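Local coordinates for alpha-galactosidase (PDB 6LCJ), which probably hydrolyses terminal alpha-galactosides as a thermostable, hexameric alpha-galactosidase of family GH36, at residues 170-182 with 211-223. Residues are numbered along the deposited sequence; the frame is centred on the assembly and turned at random.
Sequences YTRIGEDLLLRVL and RFPRGMAFLAERI
Leu179 packs its CG 4.0 Å from CD1 of Leu219, joining helices 175-182 and 216-223, neighbouring outer helices of the TIM barrel, whose axes run nearly parallel (9°) and 10.9 Å apart. Farther along, Leu182 CD1 meets Ile223 CG1. Toward the barrel, Leu178 and Leu219 both rest on Ile195 of strand 192-195, the barrel strand that lies between the two helices in sequence. The Phe212 ring lies under the start of helix 175-182: Glu175 N lies over the ring centre, 3.8 Å above its plane, while Leu178 CD1 approaches an edge. Leu179 CD2 rests over one face of the Arg222 guanidinium, near its rim, and Arg214 CD and Arg222 CG lie over opposite faces of the Phe218 ring.

Outside this apolar layer, the loops preceding both helices are laced together. Arg211 O accepts a nearly straight hydrogen bond from Glu175 N (2.8 Å), and Arg211 NE hydrogen-bonds Ile173 O, which lies in the guanidinium plane. Glu175 swings CG roughly opposite its N (chi1 151°) and extends to the turn 212-215, where the syn lone pair of OE1 receives Arg214 N at 2.7 Å. From above the carboxylate plane, Arg214 NH2 meets Glu175 OE2 in a salt bridge (2.8 Å), with a weak second bond from NE, carboxylate and guanidinium 74° apart; NH2 also forms a longer salt bridge to Asp176 OD1 at 3.6 Å.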
loop_
_atom_site.group_PDB
_atom_site.type_symbol
_atom_site.label_atom_id
_atom_site.label_comp_id
_atom_site.label_asym_id
_atom_site.label_seq_id
_atom_site.Cartn_x
_atom_site.Cartn_y
_atom_site.Cartn_z
ATOM N N TYR E 170 44.024 14.773 3.160
ATOM C CA TYR E 170 42.743 14.831 2.440
ATOM C C TYR E 170 42.690 16.167 1.699
ATOM O O TYR E 170 43.686 16.518 1.042
ATOM C CB TYR E 170 41.608 14.539 3.417
ATOM C CG TYR E 170 41.628 13.078 3.813
ATOM C CD1 TYR E 170 40.953 12.131 3.054
ATOM C CD2 TYR E 170 42.390 12.630 4.893
ATOM C CE1 TYR E 170 40.988 10.786 3.382
ATOM C CE2 TYR E 170 42.441 11.271 5.229
ATOM C CZ TYR E 170 41.730 10.356 4.462
ATOM O OH TYR E 170 41.738 9.002 4.746
ATOM N N THR E 171 41.587 16.928 1.767
ATOM C CA THR E 171 41.483 18.164 0.990
ATOM C C THR E 171 42.205 19.345 1.637
ATOM O O THR E 171 42.280 20.406 1.009
ATOM C CB THR E 171 40.012 18.565 0.761
ATOM O OG1 THR E 171 39.313 18.580 2.010
ATOM C CG2 THR E 171 39.298 17.607 -0.193
ATOM N N ARG E 172 42.719 19.203 2.866
ATOM C CA ARG E 172 43.425 20.287 3.553
ATOM C C ARG E 172 44.873 20.384 3.076
ATOM O O ARG E 172 45.815 20.220 3.843
ATOM C CB ARG E 172 43.393 20.088 5.058
ATOM C CG ARG E 172 42.138 19.444 5.597
ATOM C CD ARG E 172 40.979 20.412 5.542
ATOM N NE ARG E 172 41.198 21.522 6.469
ATOM C CZ ARG E 172 40.804 21.543 7.741
ATOM N NH1 ARG E 172 40.154 20.507 8.263
ATOM N NH2 ARG E 172 41.069 22.603 8.501
ATOM N N ILE E 173 45.053 20.647 1.790
ATOM C CA ILE E 173 46.392 20.790 1.235
ATOM C C ILE E 173 46.592 22.230 0.805
ATOM O O ILE E 173 45.638 22.973 0.539
ATOM C CB ILE E 173 46.674 19.839 0.052
ATOM C CG1 ILE E 173 45.515 19.853 -0.956
ATOM C CG2 ILE E 173 46.972 18.435 0.568
ATOM C CD1 ILE E 173 45.897 19.272 -2.302
ATOM N N GLY E 174 47.857 22.623 0.746
ATOM C CA GLY E 174 48.220 23.979 0.394
ATOM C C GLY E 174 49.639 23.967 -0.120
ATOM O O GLY E 174 50.411 23.039 0.145
ATOM N N GLU E 175 49.964 25.001 -0.889
ATOM C CA GLU E 175 51.279 25.090 -1.508
ATOM C C GLU E 175 52.386 25.078 -0.456
ATOM O O GLU E 175 53.364 24.328 -0.581
ATOM C CB GLU E 175 51.310 26.344 -2.384
ATOM C CG GLU E 175 52.627 27.045 -2.602
ATOM C CD GLU E 175 52.410 28.478 -3.105
ATOM O OE1 GLU E 175 51.824 28.656 -4.202
ATOM O OE2 GLU E 175 52.795 29.430 -2.387
ATOM N N ASP E 176 52.225 25.862 0.614
ATOM C CA ASP E 176 53.248 25.931 1.658
ATOM C C ASP E 176 53.436 24.583 2.350
ATOM O O ASP E 176 54.565 24.094 2.491
ATOM C CB ASP E 176 52.880 27.008 2.685
ATOM C CG ASP E 176 53.346 28.415 2.272
ATOM O OD1 ASP E 176 53.992 28.576 1.199
ATOM O OD2 ASP E 176 53.050 29.370 3.032
ATOM N N LEU E 177 52.332 23.967 2.786
ATOM C CA LEU E 177 52.398 22.705 3.510
ATOM C C LEU E 177 53.059 21.610 2.678
ATOM O O LEU E 177 53.875 20.837 3.198
ATOM C CB LEU E 177 50.989 22.293 3.927
ATOM C CG LEU E 177 50.663 20.824 4.203
ATOM C CD1 LEU E 177 51.277 20.399 5.505
ATOM C CD2 LEU E 177 49.169 20.668 4.267
ATOM N N LEU E 178 52.734 21.536 1.380
ATOM C CA LEU E 178 53.306 20.485 0.545
ATOM C C LEU E 178 54.769 20.749 0.215
ATOM O O LEU E 178 55.523 19.801 -0.045
ATOM C CB LEU E 178 52.488 20.314 -0.740
ATOM C CG LEU E 178 51.061 19.760 -0.548
ATOM C CD1 LEU E 178 50.319 19.611 -1.874
ATOM C CD2 LEU E 178 51.063 18.429 0.213
ATOM N N LEU E 179 55.197 22.017 0.217
ATOM C CA LEU E 179 56.615 22.304 0.023
ATOM C C LEU E 179 57.440 21.822 1.213
ATOM O O LEU E 179 58.549 21.312 1.039
ATOM C CB LEU E 179 56.829 23.797 -0.231
ATOM C CG LEU E 179 56.528 24.240 -1.673
ATOM C CD1 LEU E 179 56.504 25.745 -1.812
ATOM C CD2 LEU E 179 57.507 23.624 -2.656
ATOM N N ARG E 180 56.907 21.935 2.427
ATOM C CA ARG E 180 57.635 21.397 3.571
ATOM C C ARG E 180 57.648 19.877 3.543
ATOM O O ARG E 180 58.676 19.247 3.819
ATOM C CB ARG E 180 57.025 21.910 4.874
ATOM C CG ARG E 180 57.100 23.424 4.999
ATOM C CD ARG E 180 56.857 23.892 6.412
ATOM N NE ARG E 180 55.478 23.657 6.801
ATOM C CZ ARG E 180 54.443 24.354 6.335
ATOM N NH1 ARG E 180 54.636 25.341 5.463
ATOM N NH2 ARG E 180 53.210 24.061 6.743
ATOM N N VAL E 181 56.508 19.270 3.219
ATOM C CA VAL E 181 56.442 17.818 3.150
ATOM C C VAL E 181 57.362 17.306 2.053
ATOM O O VAL E 181 58.042 16.283 2.222
ATOM C CB VAL E 181 54.978 17.375 2.949
ATOM C CG1 VAL E 181 54.891 15.907 2.642
ATOM C CG2 VAL E 181 54.168 17.710 4.192
ATOM N N LEU E 182 57.422 18.030 0.924
ATOM C CA LEU E 182 58.304 17.652 -0.178
ATOM C C LEU E 182 59.749 17.557 0.288
ATOM O O LEU E 182 60.466 16.604 -0.056
ATOM C CB LEU E 182 58.173 18.653 -1.323
ATOM C CG LEU E 182 59.185 18.576 -2.477
ATOM C CD1 LEU E 182 58.967 17.360 -3.368
ATOM C CD2 LEU E 182 59.139 19.845 -3.302
ATOM N N ARG E 211 44.842 28.557 -1.870
ATOM C CA ARG E 211 45.925 27.945 -1.120
ATOM C C ARG E 211 47.090 27.517 -2.004
ATOM O O ARG E 211 48.063 26.964 -1.478
ATOM C CB ARG E 211 45.375 26.767 -0.311
ATOM C CG ARG E 211 44.115 27.141 0.481
ATOM C CD ARG E 211 43.659 26.054 1.436
ATOM N NE ARG E 211 43.399 24.780 0.773
ATOM C CZ ARG E 211 42.247 24.449 0.193
ATOM N NH1 ARG E 211 41.233 25.309 0.194
ATOM N NH2 ARG E 211 42.110 23.255 -0.388
ATOM N N PHE E 212 47.038 27.780 -3.313
ATOM C CA PHE E 212 48.164 27.531 -4.221
ATOM C C PHE E 212 48.508 28.801 -5.003
ATOM O O PHE E 212 48.463 28.821 -6.239
ATOM C CB PHE E 212 47.848 26.367 -5.163
ATOM C CG PHE E 212 47.752 25.048 -4.460
ATOM C CD1 PHE E 212 46.635 24.733 -3.696
ATOM C CD2 PHE E 212 48.789 24.141 -4.518
ATOM C CE1 PHE E 212 46.558 23.537 -3.014
ATOM C CE2 PHE E 212 48.716 22.944 -3.838
ATOM C CZ PHE E 212 47.596 22.639 -3.091
ATOM N N PRO E 213 48.901 29.880 -4.306
ATOM C CA PRO E 213 49.028 31.184 -4.989
ATOM C C PRO E 213 50.052 31.217 -6.114
ATOM O O PRO E 213 49.833 31.931 -7.095
ATOM C CB PRO E 213 49.407 32.144 -3.851
ATOM C CG PRO E 213 49.939 31.272 -2.763
ATOM C CD PRO E 213 49.189 29.988 -2.862
ATOM N N ARG E 214 51.157 30.479 -6.027
ATOM C CA ARG E 214 52.123 30.564 -7.119
ATOM C C ARG E 214 51.781 29.647 -8.288
ATOM O O ARG E 214 52.540 29.609 -9.263
ATOM C CB ARG E 214 53.540 30.279 -6.609
ATOM C CG ARG E 214 54.194 31.500 -5.944
ATOM C CD ARG E 214 55.439 31.145 -5.136
ATOM N NE ARG E 214 55.088 30.454 -3.903
ATOM C CZ ARG E 214 55.964 30.000 -3.011
ATOM N NH1 ARG E 214 57.267 30.174 -3.207
ATOM N NH2 ARG E 214 55.527 29.369 -1.921
ATOM N N GLY E 215 50.670 28.917 -8.231
ATOM C CA GLY E 215 50.235 28.126 -9.363
ATOM C C GLY E 215 50.866 26.746 -9.405
ATOM O O GLY E 215 51.889 26.468 -8.776
ATOM N N MET E 216 50.236 25.870 -10.191
ATOM C CA MET E 216 50.609 24.461 -10.162
ATOM C C MET E 216 51.911 24.195 -10.897
ATOM O O MET E 216 52.613 23.235 -10.563
ATOM C CB MET E 216 49.485 23.595 -10.744
ATOM C CG MET E 216 48.151 23.766 -10.035
ATOM S SD MET E 216 48.241 23.655 -8.228
ATOM C CE MET E 216 48.739 21.941 -8.004
ATOM N N ALA E 217 52.262 25.014 -11.885
ATOM C CA ALA E 217 53.503 24.760 -12.610
ATOM C C ALA E 217 54.718 25.023 -11.734
ATOM O O ALA E 217 55.755 24.377 -11.907
ATOM C CB ALA E 217 53.565 25.613 -13.874
ATOM N N PHE E 218 54.597 25.952 -10.784
ATOM C CA PHE E 218 55.685 26.236 -9.855
ATOM C C PHE E 218 55.928 25.059 -8.917
ATOM O O PHE E 218 57.066 24.595 -8.758
ATOM C CB PHE E 218 55.355 27.501 -9.066
ATOM C CG PHE E 218 56.122 27.639 -7.792
ATOM C CD1 PHE E 218 57.442 28.073 -7.808
ATOM C CD2 PHE E 218 55.524 27.347 -6.571
ATOM C CE1 PHE E 218 58.164 28.203 -6.626
ATOM C CE2 PHE E 218 56.232 27.478 -5.381
ATOM C CZ PHE E 218 57.559 27.906 -5.411
ATOM N N LEU E 219 54.858 24.574 -8.280
ATOM C CA LEU E 219 54.932 23.388 -7.434
ATOM C C LEU E 219 55.617 22.222 -8.139
ATOM O O LEU E 219 56.456 21.536 -7.547
ATOM C CB LEU E 219 53.523 22.992 -7.007
ATOM C CG LEU E 219 53.337 22.353 -5.638
ATOM C CD1 LEU E 219 54.070 23.148 -4.580
ATOM C CD2 LEU E 219 51.853 22.310 -5.360
ATOM N N ALA E 220 55.266 21.967 -9.400
ATOM C CA ALA E 220 55.874 20.831 -10.086
ATOM C C ALA E 220 57.364 21.047 -10.331
ATOM O O ALA E 220 58.132 20.081 -10.319
ATOM C CB ALA E 220 55.161 20.551 -11.410
ATOM N N GLU E 221 57.792 22.297 -10.553
ATOM C CA GLU E 221 59.207 22.541 -10.807
ATOM C C GLU E 221 60.032 22.360 -9.538
ATOM O O GLU E 221 61.140 21.811 -9.587
ATOM C CB GLU E 221 59.407 23.935 -11.401
ATOM C CG GLU E 221 60.869 24.290 -11.710
ATOM C CD GLU E 221 61.641 23.188 -12.455
ATOM O OE1 GLU E 221 61.066 22.543 -13.368
ATOM O OE2 GLU E 221 62.834 22.972 -12.126
ATOM N N ARG E 222 59.502 22.803 -8.390
ATOM C CA ARG E 222 60.124 22.487 -7.106
ATOM C C ARG E 222 60.236 20.977 -6.892
ATOM O O ARG E 222 61.236 20.496 -6.342
ATOM C CB ARG E 222 59.330 23.130 -5.965
ATOM C CG ARG E 222 59.291 24.655 -6.008
ATOM C CD ARG E 222 60.571 25.292 -5.464
ATOM N NE ARG E 222 60.293 26.332 -4.466
ATOM C CZ ARG E 222 60.464 26.194 -3.146
ATOM N NH1 ARG E 222 60.921 25.048 -2.639
ATOM N NH2 ARG E 222 60.173 27.205 -2.326
ATOM N N ILE E 223 59.227 20.212 -7.327
ATOM C CA ILE E 223 59.251 18.760 -7.155
ATOM C C ILE E 223 60.328 18.131 -8.028
ATOM O O ILE E 223 61.061 17.234 -7.587
ATOM C CB ILE E 223 57.870 18.151 -7.463
ATOM C CG1 ILE E 223 56.851 18.548 -6.406
ATOM C CG2 ILE E 223 57.951 16.630 -7.550
ATOM C CD1 ILE E 223 55.442 18.358 -6.882
#